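Transcriptional regulator (Rhodococcus jostii, PDB 5CYV) binds p-coumaroyl-CoA and, as a MarR-family regulator linked to p-hydroxycinnamate metabolism, probably controls transcription by binding DNA. Local coordinates at residues A29-Y40 and L105-A116; E78-L86 and L95-L105. All coordinates share one frame; numbering follows the deposited sequence. Where two conformers were deposited one is given.

Contact 1: residues A29-Y40 and L105-A116. With WCA (p-coumaroyl-CoA), chain J.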
loop_
_atom_site.group_PDB
_atom_site.type_symbol
_atom_site.label_atom_id
_atom_site.label_comp_id
_atom_site.label_asym_id
_atom_site.label_seq_id
_atom_site.Cartn_x
_atom_site.Cartn_y
_atom_site.Cartn_z
ATOM N N ALA B 29 1.223 -6.991 -13.909
ATOM C CA ALA B 29 2.264 -6.792 -14.909
ATOM C C ALA B 29 3.340 -7.863 -14.861
ATOM O O ALA B 29 3.958 -8.187 -15.879
ATOM C CB ALA B 29 2.880 -5.382 -14.686
ATOM N N LEU B 30 3.569 -8.390 -13.665
ATOM C CA LEU B 30 4.613 -9.369 -13.447
ATOM C C LEU B 30 4.238 -10.801 -13.856
ATOM O O LEU B 30 5.130 -11.655 -13.886
ATOM C CB LEU B 30 5.030 -9.399 -11.966
ATOM C CG LEU B 30 5.841 -8.184 -11.530
ATOM C CD1 LEU B 30 5.980 -8.292 -10.037
ATOM C CD2 LEU B 30 7.210 -8.129 -12.203
ATOM N N VAL B 31 2.958 -11.086 -14.168
ATOM C CA VAL B 31 2.523 -12.468 -14.486
ATOM C C VAL B 31 3.472 -13.175 -15.489
ATOM O O VAL B 31 3.930 -14.306 -15.219
ATOM C CB VAL B 31 1.067 -12.484 -14.953
ATOM C CG1 VAL B 31 0.768 -13.849 -15.539
ATOM C CG2 VAL B 31 0.199 -12.196 -13.737
ATOM N N PRO B 32 3.898 -12.534 -16.601
ATOM C CA PRO B 32 4.797 -13.274 -17.517
ATOM C C PRO B 32 6.184 -13.619 -16.964
ATOM O O PRO B 32 6.840 -14.492 -17.539
ATOM C CB PRO B 32 4.954 -12.329 -18.715
ATOM C CG PRO B 32 3.798 -11.378 -18.609
ATOM C CD PRO B 32 3.421 -11.260 -17.187
ATOM N N THR B 33 6.598 -12.959 -15.896
ATOM C CA THR B 33 7.887 -13.214 -15.281
ATOM C C THR B 33 7.847 -14.289 -14.227
ATOM O O THR B 33 8.884 -14.710 -13.754
ATOM C CB THR B 33 8.428 -11.938 -14.613
ATOM O OG1 THR B 33 7.714 -11.694 -13.388
ATOM C CG2 THR B 33 8.322 -10.708 -15.536
ATOM N N GLY B 34 6.643 -14.631 -13.809
ATOM C CA GLY B 34 6.479 -15.564 -12.698
ATOM C C GLY B 34 6.770 -14.989 -11.329
ATOM O O GLY B 34 6.726 -15.752 -10.363
ATOM N N LEU B 35 7.085 -13.714 -11.237
ATOM C CA LEU B 35 7.393 -13.062 -9.970
ATOM C C LEU B 35 6.096 -12.437 -9.441
ATOM O O LEU B 35 5.133 -12.263 -10.193
ATOM C CB LEU B 35 8.414 -11.937 -10.137
ATOM C CG LEU B 35 9.749 -12.448 -10.740
ATOM C CD1 LEU B 35 10.531 -11.227 -11.121
ATOM C CD2 LEU B 35 10.477 -13.264 -9.716
ATOM N N ARG B 36 6.131 -12.013 -8.190
ATOM C CA ARG B 36 5.088 -11.248 -7.535
ATOM C C ARG B 36 5.761 -10.063 -6.818
ATOM O O ARG B 36 6.927 -9.945 -6.872
ATOM C CB ARG B 36 4.204 -12.069 -6.618
ATOM C CG ARG B 36 3.157 -12.863 -7.362
ATOM C CD ARG B 36 2.449 -13.866 -6.497
ATOM N NE ARG B 36 1.841 -13.309 -5.322
ATOM C CZ ARG B 36 0.740 -12.610 -5.306
ATOM N NH1 ARG B 36 0.086 -12.371 -6.405
ATOM N NH2 ARG B 36 0.282 -12.182 -4.159
ATOM N N VAL B 37 4.986 -9.212 -6.180
ATOM C CA VAL B 37 5.614 -7.979 -5.715
ATOM C C VAL B 37 6.811 -8.256 -4.757
ATOM O O VAL B 37 7.857 -7.617 -4.924
ATOM C CB VAL B 37 4.641 -7.009 -5.006
ATOM C CG1 VAL B 37 3.519 -6.423 -5.932
ATOM C CG2 VAL B 37 4.089 -7.588 -3.783
ATOM N N ARG B 38 6.684 -9.214 -3.834
ATOM C CA ARG B 38 7.835 -9.410 -2.911
ATOM C C ARG B 38 9.048 -10.090 -3.557
ATOM O O ARG B 38 10.175 -9.628 -3.324
ATOM C CB ARG B 38 7.411 -10.223 -1.677
ATOM C CG ARG B 38 6.434 -9.464 -0.769
ATOM C CD ARG B 38 6.269 -10.236 0.527
ATOM N NE ARG B 38 5.318 -9.529 1.426
ATOM C CZ ARG B 38 5.136 -9.821 2.695
ATOM N NH1 ARG B 38 4.207 -9.150 3.411
ATOM N NH2 ARG B 38 5.875 -10.797 3.314
ATOM N N SER B 39 8.843 -11.120 -4.356
ATOM C CA SER B 39 10.006 -11.756 -5.005
ATOM C C SER B 39 10.646 -10.814 -5.996
ATOM O O SER B 39 11.889 -10.786 -6.120
ATOM C CB SER B 39 9.620 -13.068 -5.668
ATOM O OG SER B 39 8.513 -12.943 -6.571
ATOM N N TYR B 40 9.838 -10.029 -6.727
ATOM C CA TYR B 40 10.414 -8.988 -7.545
ATOM C C TYR B 40 11.241 -7.998 -6.774
ATOM O O TYR B 40 12.360 -7.645 -7.206
ATOM C CB TYR B 40 9.263 -8.259 -8.308
ATOM C CG TYR B 40 9.657 -7.006 -9.012
ATOM C CD1 TYR B 40 10.341 -7.038 -10.204
ATOM C CD2 TYR B 40 9.310 -5.740 -8.455
ATOM C CE1 TYR B 40 10.715 -5.866 -10.861
ATOM C CE2 TYR B 40 9.645 -4.572 -9.121
ATOM C CZ TYR B 40 10.341 -4.642 -10.334
ATOM O OH TYR B 40 10.750 -3.493 -10.952
ATOM N N LEU B 105 16.122 -11.246 -16.172
ATOM C CA LEU B 105 14.712 -11.227 -15.791
ATOM C C LEU B 105 14.377 -9.930 -15.093
ATOM O O LEU B 105 13.291 -9.370 -15.280
ATOM C CB LEU B 105 14.393 -12.429 -14.890
ATOM C CG LEU B 105 12.907 -12.536 -14.573
ATOM C CD1 LEU B 105 12.108 -12.836 -15.832
ATOM C CD2 LEU B 105 12.652 -13.604 -13.467
ATOM N N ARG B 106 15.329 -9.429 -14.317
ATOM C CA ARG B 106 15.068 -8.194 -13.599
ATOM C C ARG B 106 14.913 -7.047 -14.588
ATOM O O ARG B 106 14.068 -6.171 -14.402
ATOM C CB ARG B 106 16.199 -7.894 -12.615
ATOM C CG ARG B 106 16.258 -6.446 -12.161
ATOM C CD ARG B 106 17.666 -5.885 -12.282
ATOM N NE ARG B 106 17.719 -4.463 -11.961
ATOM C CZ ARG B 106 17.482 -3.489 -12.836
ATOM N NH1 ARG B 106 17.176 -3.785 -14.092
ATOM N NH2 ARG B 106 17.553 -2.222 -12.455
ATOM N N ASP B 107 15.637 -7.070 -15.704
ATOM C CA ASP B 107 15.488 -6.015 -16.699
ATOM C C ASP B 107 14.094 -6.113 -17.357
ATOM O O ASP B 107 13.455 -5.087 -17.596
ATOM C CB ASP B 107 16.574 -6.128 -17.759
ATOM C CG ASP B 107 17.886 -5.606 -17.261
ATOM O OD1 ASP B 107 17.912 -4.951 -16.195
ATOM O OD2 ASP B 107 18.882 -5.839 -17.939
ATOM N N ASP B 108 13.678 -7.322 -17.687
ATOM C CA ASP B 108 12.350 -7.557 -18.283
ATOM C C ASP B 108 11.248 -7.130 -17.312
ATOM O O ASP B 108 10.309 -6.407 -17.657
ATOM C CB ASP B 108 12.234 -9.021 -18.643
ATOM C CG ASP B 108 10.881 -9.364 -19.178
ATOM O OD1 ASP B 108 10.668 -9.200 -20.425
ATOM O OD2 ASP B 108 10.037 -9.807 -18.356
ATOM N N ALA B 109 11.403 -7.545 -16.059
ATOM C CA ALA B 109 10.382 -7.276 -15.087
ATOM C C ALA B 109 10.254 -5.789 -14.740
ATOM O O ALA B 109 9.132 -5.277 -14.563
ATOM C CB ALA B 109 10.689 -8.108 -13.778
ATOM N N LYS B 110 11.409 -5.095 -14.654
ATOM C CA LYS B 110 11.345 -3.697 -14.312
ATOM C C LYS B 110 10.735 -2.889 -15.475
ATOM O O LYS B 110 10.058 -1.915 -15.223
ATOM C CB LYS B 110 12.715 -3.139 -13.994
ATOM C CG LYS B 110 12.545 -1.687 -13.509
ATOM C CD LYS B 110 13.703 -1.257 -12.686
ATOM C CE LYS B 110 13.829 0.274 -12.691
ATOM N NZ LYS B 110 12.598 1.027 -12.367
ATOM N N ALA B 111 10.984 -3.327 -16.706
ATOM C CA ALA B 111 10.356 -2.641 -17.853
ATOM C C ALA B 111 8.811 -2.764 -17.717
ATOM O O ALA B 111 8.076 -1.772 -17.926
ATOM C CB ALA B 111 10.838 -3.231 -19.148
ATOM N N ARG B 112 8.320 -3.960 -17.421
ATOM C CA ARG B 112 6.870 -4.151 -17.191
ATOM C C ARG B 112 6.318 -3.343 -16.060
ATOM O O ARG B 112 5.286 -2.667 -16.210
ATOM C CB ARG B 112 6.572 -5.656 -16.930
ATOM C CG ARG B 112 6.950 -6.521 -18.148
ATOM C CD ARG B 112 6.772 -8.034 -17.777
ATOM N NE ARG B 112 7.396 -8.838 -18.810
ATOM C CZ ARG B 112 6.876 -9.101 -20.000
ATOM N NH1 ARG B 112 5.637 -8.692 -20.325
ATOM N NH2 ARG B 112 7.610 -9.757 -20.916
ATOM N N VAL B 113 7.028 -3.348 -14.939
ATOM C CA VAL B 113 6.565 -2.614 -13.775
ATOM C C VAL B 113 6.635 -1.083 -13.993
ATOM O O VAL B 113 5.650 -0.402 -13.704
ATOM C CB VAL B 113 7.396 -3.059 -12.538
ATOM C CG1 VAL B 113 7.131 -2.137 -11.400
ATOM C CG2 VAL B 113 7.067 -4.534 -12.184
ATOM N N ASP B 114 7.695 -0.603 -14.644
ATOM C CA ASP B 114 7.784 0.817 -14.989
ATOM C C ASP B 114 6.539 1.253 -15.827
ATOM O O ASP B 114 5.909 2.295 -15.608
ATOM C CB ASP B 114 9.055 1.153 -15.812
ATOM C CG ASP B 114 10.365 1.190 -14.973
ATOM O OD1 ASP B 114 10.289 1.093 -13.752
ATOM O OD2 ASP B 114 11.441 1.312 -15.619
ATOM N N ALA B 115 6.201 0.435 -16.822
ATOM C CA ALA B 115 5.109 0.823 -17.711
ATOM C C ALA B 115 3.798 0.779 -16.987
ATOM O O ALA B 115 2.915 1.668 -17.273
ATOM C CB ALA B 115 5.064 -0.128 -18.921
ATOM N N ALA B 116 3.658 -0.222 -16.101
ATOM C CA ALA B 116 2.465 -0.366 -15.311
ATOM C C ALA B 116 2.334 0.835 -14.357
ATOM O O ALA B 116 1.225 1.293 -14.179
ATOM C CB ALA B 116 2.499 -1.661 -14.556
HETATM C C4 WCA J . -3.726 -7.461 16.331
HETATM C C5 WCA J . -4.945 -8.053 16.016
HETATM C C6 WCA J . -5.765 -8.533 17.104
HETATM C C8 WCA J . -3.994 -7.458 14.116
HETATM N N1 WCA J . -5.312 -8.384 18.370
HETATM N N3 WCA J . -3.349 -7.356 17.640
HETATM C CAV WCA J . 7.235 -3.230 -5.038
HETATM C CAT WCA J . 7.623 -2.870 -6.292
HETATM C CBS WCA J . 6.811 -1.945 -6.965
HETATM O OAJ WCA J . 7.184 -1.547 -8.277
HETATM C CAU WCA J . 5.706 -1.403 -6.400
HETATM C CAW WCA J . 5.305 -1.753 -5.106
HETATM C CBT WCA J . 6.104 -2.653 -4.444
HETATM C CAR WCA J . 5.661 -2.965 -3.071
HETATM C CAQ WCA J . 6.551 -3.727 -2.203
HETATM C CBP WCA J . 6.055 -3.770 -0.773
HETATM O OAD WCA J . 5.234 -3.109 -0.237
HETATM S SBO WCA J . 6.926 -4.994 0.110
HETATM C CBA WCA J . 6.230 -4.702 1.768
HETATM C CAY WCA J . 5.120 -5.788 2.090
HETATM N NBH WCA J . 3.854 -5.409 1.566
HETATM C CBQ WCA J . 3.160 -6.363 0.690
HETATM O OAE WCA J . 3.565 -7.511 0.470
HETATM C CBB WCA J . 1.839 -5.935 0.133
HETATM C CAZ WCA J . 0.647 -6.637 0.848
HETATM N NBI WCA J . 0.435 -6.233 2.252
HETATM C CBR WCA J . 0.950 -6.905 3.354
HETATM O OAF WCA J . 1.725 -7.842 3.139
HETATM C CBX WCA J . 0.558 -6.494 4.765
HETATM O OAK WCA J . -0.650 -5.686 4.668
HETATM C CCD WCA J . 1.675 -5.709 5.466
HETATM C CAA WCA J . 1.777 -4.309 4.793
HETATM C CAB WCA J . 3.024 -6.461 5.460
HETATM C CBD WCA J . 1.242 -5.466 6.951
HETATM O OBK WCA J . 0.983 -6.819 7.409
HETATM P PCG WCA J . 0.855 -7.104 8.990
HETATM O OAP WCA J . 2.064 -6.518 9.646
HETATM O OAI WCA J . 0.600 -8.629 9.091
HETATM O OBN WCA J . -0.334 -6.230 9.492
HETATM P PCF WCA J . -1.852 -6.467 9.767
HETATM O OAO WCA J . -2.046 -7.959 9.482
HETATM O OAH WCA J . -2.712 -5.370 9.155
HETATM O "O5'" WCA J . -1.979 -6.252 11.366
HETATM C "C5'" WCA J . -1.609 -5.015 11.970
HETATM C "C4'" WCA J . -0.955 -5.027 13.321
HETATM O "O4'" WCA J . -2.121 -5.276 14.433
HETATM C "C3'" WCA J . -0.062 -6.029 13.507
HETATM O "O3'" WCA J . 0.856 -5.705 14.616
HETATM P PCE WCA J . 2.388 -5.439 14.362
HETATM O OAM WCA J . 2.526 -4.377 13.320
HETATM O OAN WCA J . 3.059 -6.700 13.899
HETATM O OAG WCA J . 3.012 -4.977 15.651
HETATM C "C2'" WCA J . -0.934 -7.213 13.980
HETATM O "O2'" WCA J . -0.220 -8.210 14.563
HETATM C "C1'" WCA J . -1.909 -6.459 14.957
HETATM N N9 WCA J . -3.174 -7.116 15.110
HETATM N N7 WCA J . -5.079 -8.037 14.637
HETATM C C2 WCA J . -4.151 -7.816 18.626
HETATM N N6 WCA J . -7.026 -9.144 16.821
HETATM O O HOH W 1 3.519 -7.638 -18.614
HETATM O O HOH W 2 9.319 -12.462 -18.810
#

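Contact 2: residues E78-L86 and L95-L105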
loop_
_atom_site.group_PDB
_atom_site.type_symbol
_atom_site.label_atom_id
_atom_site.label_comp_id
_atom_site.label_asym_id
_atom_site.label_seq_id
_atom_site.Cartn_x
_atom_site.Cartn_y
_atom_site.Cartn_z
ATOM N N GLU B 78 15.708 -21.236 -6.307
ATOM C CA GLU B 78 15.262 -22.431 -7.007
ATOM C C GLU B 78 15.103 -22.175 -8.495
ATOM O O GLU B 78 15.249 -23.124 -9.286
ATOM C CB GLU B 78 13.944 -22.942 -6.422
ATOM C CG GLU B 78 13.530 -24.239 -7.043
ATOM C CD GLU B 78 14.373 -25.400 -6.584
ATOM O OE1 GLU B 78 14.871 -25.351 -5.434
ATOM O OE2 GLU B 78 14.536 -26.363 -7.372
ATOM N N ARG B 79 14.814 -20.921 -8.875
ATOM C CA ARG B 79 14.720 -20.572 -10.286
ATOM C C ARG B 79 16.036 -20.161 -10.889
ATOM O O ARG B 79 16.083 -19.805 -12.074
ATOM C CB ARG B 79 13.710 -19.429 -10.497
ATOM C CG ARG B 79 12.249 -19.817 -10.320
ATOM C CD ARG B 79 11.370 -18.610 -10.603
ATOM N NE ARG B 79 11.417 -18.234 -12.025
ATOM C CZ ARG B 79 10.757 -17.168 -12.521
ATOM N NH1 ARG B 79 10.005 -16.428 -11.748
ATOM N NH2 ARG B 79 10.859 -16.865 -13.814
ATOM N N GLY B 80 17.110 -20.173 -10.097
ATOM C CA GLY B 80 18.411 -19.830 -10.657
ATOM C C GLY B 80 18.597 -18.318 -10.889
ATOM O O GLY B 80 19.451 -17.891 -11.668
ATOM N N LEU B 81 17.836 -17.533 -10.165
ATOM C CA LEU B 81 17.855 -16.085 -10.365
ATOM C C LEU B 81 18.773 -15.385 -9.357
ATOM O O LEU B 81 19.255 -14.290 -9.613
ATOM C CB LEU B 81 16.441 -15.495 -10.235
ATOM C CG LEU B 81 15.421 -16.091 -11.199
ATOM C CD1 LEU B 81 14.011 -15.589 -10.895
ATOM C CD2 LEU B 81 15.825 -15.673 -12.644
ATOM N N VAL B 82 18.942 -15.984 -8.171
ATOM C CA VAL B 82 19.939 -15.472 -7.211
ATOM C C VAL B 82 20.660 -16.654 -6.639
ATOM O O VAL B 82 20.184 -17.803 -6.748
ATOM C CB VAL B 82 19.311 -14.648 -6.032
ATOM C CG1 VAL B 82 18.502 -13.463 -6.519
ATOM C CG2 VAL B 82 18.398 -15.531 -5.113
ATOM N N VAL B 83 21.811 -16.388 -6.025
ATOM C CA VAL B 83 22.585 -17.398 -5.339
ATOM C C VAL B 83 22.921 -16.858 -3.953
ATOM O O VAL B 83 23.210 -15.677 -3.812
ATOM C CB VAL B 83 23.900 -17.749 -6.092
ATOM C CG1 VAL B 83 24.764 -18.600 -5.227
ATOM C CG2 VAL B 83 23.577 -18.527 -7.340
ATOM N N ARG B 84 22.876 -17.706 -2.948
ATOM C CA ARG B 84 23.405 -17.305 -1.653
ATOM C C ARG B 84 24.907 -17.479 -1.675
ATOM O O ARG B 84 25.418 -18.624 -1.844
ATOM C CB ARG B 84 22.778 -18.134 -0.540
ATOM C CG ARG B 84 21.297 -17.873 -0.324
ATOM C CD ARG B 84 20.816 -18.661 0.901
ATOM N NE ARG B 84 19.529 -18.165 1.418
ATOM C CZ ARG B 84 18.351 -18.710 1.139
ATOM N NH1 ARG B 84 18.300 -19.757 0.308
ATOM N NH2 ARG B 84 17.229 -18.244 1.690
ATOM N N THR B 85 25.626 -16.381 -1.508
ATOM C CA THR B 85 27.073 -16.410 -1.561
ATOM C C THR B 85 27.668 -15.745 -0.340
ATOM O O THR B 85 26.926 -15.394 0.607
ATOM C CB THR B 85 27.580 -15.765 -2.892
ATOM O OG1 THR B 85 28.967 -16.002 -3.058
ATOM C CG2 THR B 85 27.285 -14.248 -3.011
ATOM N N LEU B 86 28.985 -15.608 -0.314
ATOM C CA LEU B 86 29.639 -14.978 0.838
ATOM C C LEU B 86 30.330 -13.791 0.261
ATOM O O LEU B 86 30.913 -13.891 -0.809
ATOM C CB LEU B 86 30.625 -15.923 1.566
ATOM C CG LEU B 86 29.992 -17.202 2.098
ATOM C CD1 LEU B 86 31.091 -18.071 2.658
ATOM C CD2 LEU B 86 28.936 -16.946 3.193
ATOM N N LEU B 95 25.623 -12.814 1.383
ATOM C CA LEU B 95 24.962 -11.972 0.388
ATOM C C LEU B 95 24.036 -12.762 -0.499
ATOM O O LEU B 95 24.248 -13.956 -0.787
ATOM C CB LEU B 95 25.997 -11.239 -0.469
ATOM C CG LEU B 95 26.929 -10.292 0.273
ATOM C CD1 LEU B 95 27.887 -9.736 -0.743
ATOM C CD2 LEU B 95 26.193 -9.114 0.995
ATOM N N ILE B 96 22.974 -12.101 -0.931
ATOM C CA ILE B 96 22.070 -12.609 -1.952
ATOM C C ILE B 96 22.490 -11.973 -3.268
ATOM O O ILE B 96 22.402 -10.753 -3.423
ATOM C CB ILE B 96 20.606 -12.217 -1.608
ATOM C CG1 ILE B 96 20.200 -12.758 -0.230
ATOM C CG2 ILE B 96 19.652 -12.710 -2.718
ATOM C CD1 ILE B 96 19.221 -11.819 0.472
ATOM N N ALA B 97 23.073 -12.778 -4.145
ATOM C CA ALA B 97 23.634 -12.242 -5.402
ATOM C C ALA B 97 22.840 -12.657 -6.610
ATOM O O ALA B 97 22.537 -13.829 -6.806
ATOM C CB ALA B 97 25.123 -12.729 -5.579
ATOM N N ALA B 98 22.560 -11.696 -7.477
ATOM C CA ALA B 98 21.877 -12.033 -8.692
ATOM C C ALA B 98 22.740 -12.772 -9.667
ATOM O O ALA B 98 23.943 -12.523 -9.795
ATOM C CB ALA B 98 21.360 -10.745 -9.345
ATOM N N THR B 99 22.132 -13.717 -10.388
ATOM C CA THR B 99 22.842 -14.398 -11.458
ATOM C C THR B 99 22.679 -13.672 -12.773
ATOM O O THR B 99 21.874 -12.749 -12.835
ATOM C CB THR B 99 22.309 -15.829 -11.638
ATOM O OG1 THR B 99 20.931 -15.762 -12.001
ATOM C CG2 THR B 99 22.399 -16.654 -10.310
ATOM N N GLU B 100 23.396 -14.089 -13.811
ATOM C CA GLU B 100 23.141 -13.529 -15.141
ATOM C C GLU B 100 21.669 -13.643 -15.547
ATOM O O GLU B 100 21.051 -12.687 -16.062
ATOM C CB GLU B 100 24.045 -14.245 -16.154
ATOM C CG GLU B 100 23.427 -14.497 -17.496
ATOM C CD GLU B 100 24.474 -14.625 -18.597
ATOM O OE1 GLU B 100 25.608 -15.078 -18.300
ATOM O OE2 GLU B 100 24.158 -14.276 -19.755
ATOM N N GLU B 101 21.060 -14.795 -15.283
ATOM C CA GLU B 101 19.642 -14.980 -15.623
ATOM C C GLU B 101 18.714 -14.095 -14.768
ATOM O O GLU B 101 17.738 -13.492 -15.254
ATOM C CB GLU B 101 19.278 -16.457 -15.470
ATOM C CG GLU B 101 17.819 -16.787 -15.705
ATOM C CD GLU B 101 17.285 -16.322 -17.060
ATOM O OE1 GLU B 101 18.038 -16.290 -18.062
ATOM O OE2 GLU B 101 16.081 -15.978 -17.121
ATOM N N GLY B 102 19.068 -13.953 -13.497
ATOM C CA GLY B 102 18.359 -13.018 -12.632
ATOM C C GLY B 102 18.439 -11.563 -13.127
ATOM O O GLY B 102 17.446 -10.847 -13.067
ATOM N N ARG B 103 19.590 -11.158 -13.619
ATOM C CA ARG B 103 19.709 -9.775 -14.109
ATOM C C ARG B 103 18.877 -9.614 -15.363
ATOM O O ARG B 103 18.226 -8.554 -15.568
ATOM C CB ARG B 103 21.164 -9.375 -14.360
ATOM C CG ARG B 103 21.976 -9.307 -13.087
ATOM C CD ARG B 103 23.427 -8.817 -13.329
ATOM N NE ARG B 103 24.126 -8.824 -12.016
ATOM C CZ ARG B 103 23.989 -7.858 -11.096
ATOM N NH1 ARG B 103 23.246 -6.767 -11.354
ATOM N NH2 ARG B 103 24.629 -7.970 -9.942
ATOM N N ARG B 104 18.872 -10.635 -16.218
ATOM C CA ARG B 104 18.093 -10.519 -17.457
ATOM C C ARG B 104 16.582 -10.445 -17.130
ATOM O O ARG B 104 15.835 -9.633 -17.712
ATOM C CB ARG B 104 18.410 -11.695 -18.389
ATOM C CG ARG B 104 17.437 -11.869 -19.541
ATOM C CD ARG B 104 17.151 -13.349 -19.891
ATOM N NE ARG B 104 15.877 -13.788 -19.312
ATOM C CZ ARG B 104 14.664 -13.360 -19.681
ATOM N NH1 ARG B 104 14.509 -12.466 -20.658
ATOM N NH2 ARG B 104 13.592 -13.840 -19.060
ATOM N N LEU B 105 16.122 -11.246 -16.172
ATOM C CA LEU B 105 14.712 -11.227 -15.791
ATOM C C LEU B 105 14.377 -9.930 -15.093
ATOM O O LEU B 105 13.291 -9.370 -15.280
ATOM C CB LEU B 105 14.393 -12.429 -14.890
ATOM C CG LEU B 105 12.907 -12.536 -14.573
ATOM C CD1 LEU B 105 12.108 -12.836 -15.832
ATOM C CD2 LEU B 105 12.652 -13.604 -13.467
#

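Contact 1: residues A29-Y40 and L105-A116
A water gives this contact its polar link: water 1 donates to Ala-29 O and accepts from Arg-112 NH1, while Arg-112 CD packs against Ala-29 O at 3.4 Å. The setting is the MarR fold, in which the turn linking helix 11-30 to helix 37-47 packs against the long helix 100-121. Arg-112 runs extended past the turn, with Pro-32 CB 3.9 Å above the centre of its guanidinium plane. The rotation of that plane is fixed from its own helix by Asp-108, gripped side-on with one nitrogen to each oxygen; Arg-112 NE meets Asp-108 OD2 at 2.8 Å, nearly straight at 174°. The methyl CG2 of Thr-33 slides past the arginine in the opposite direction and reaches Asp-108 OD2, a second partner of which is water 2. Thr-33 OG1 stands between the backbone N and the carbonyl carbon (chi1 75°), where it donates to Leu-30 O on a lone pair; it also accepts from Leu-35 N, which makes an ST turn. Together the two bonds satisfy the buried hydroxyl within its own segment. Deeper in, Leu-35 and Leu-105 reach toward each other tip to tip, and Ala-109 CB sits among Leu-30, Leu-35 and Tyr-40. The Tyr-40 ring is carried to the helix by a CG anti to the backbone N (chi1 170°). Val-113 CG2 covers one face, 4.1 Å from the ring centroid in a CH-pi contact, while the coumaroyl carbon CAT of the ligand lies at the ring's edge, in plane. Farther along the ligand, Arg-38 NE donates to WCA OAE at 2.8 Å, and its NH1 to WCA OAF. At the phenol end, the other methyl, Val-113 CG1, lies 3.2 Å from WCA OAJ.

Contact 2: residues E78-L86 and L95-L105
Leu-81 packs its isobutyl group against the first two turns of helix 100-121. Its first torsion (chi1 -58°) swings CG beside the backbone N, and the branch then divides: Leu-81 CD1 meets Leu-105 CD2 at 3.5 Å, whereas Leu-81 CD2 lies 3.7 Å from Gly-102 CA and also touches Glu-101 CG. Leu-81 CD1 in addition covers one face of the Arg-79 guanidinium, offset toward the rim, while Leu-105 CD2 approaches Arg-79 NH2 from an oblique direction; the polar end of that arginine is held by a hydrogen bond from Arg-79 NH1 to Thr-33 O. The backbone of Leu-81 is engaged as closely as its side chain: its carbonyl accepts from Thr-99 N, the donor standing well above the carbonyl plane, and Gly-102 CA comes within 3.4 Å of Leu-81 O, an approach that glycine permits.

These links close the base of the beta hairpin that forms the wing of the MarR winged helix-turn-helix fold, its strands 82-87 and 94-98 antiparallel. Leu-95 and Thr-85 form a hydrogen-bonded pair, joined by Thr-85 N to Leu-95 O at 2.9 Å and by the reciprocal bond. On that face Thr-85 CG2 packs against Leu-95 CB. Thr-85 CG2 also lies 3.7 Å from Ala-97 CB. The face bearing Val-82 and Ile-96 instead turns to helix 70-78; these two side chains lie side by side and point the same way.

Thr-99, the N-cap of helix 100-121, joins that helix to the Schellman motif ending helix 70-78. Its hydroxyl accepts from Gly-102 N, and Thr-99 OG1 donates to Gly-80 O at 2.6 Å.

Overall arrangement
From the N terminus, the chain runs along helix 11-30 into the turn that forms the first half of contact 1, then through helices 37-47, 55-62 and 70-78 before reaching the hairpin. Contact 2 closes a short loop of eight residues at the hairpin's end, and helix 100-121 follows at once. That helix then returns to the turn, so contact 1 closes the wider loop of 64 residues and the smaller closure falls within it without crossing. Leu-105 belongs to both, and Arg-79 reaches from contact 2 to the turn of contact 1. The long helix thus ties the wing to the turn and ligand-pocket region.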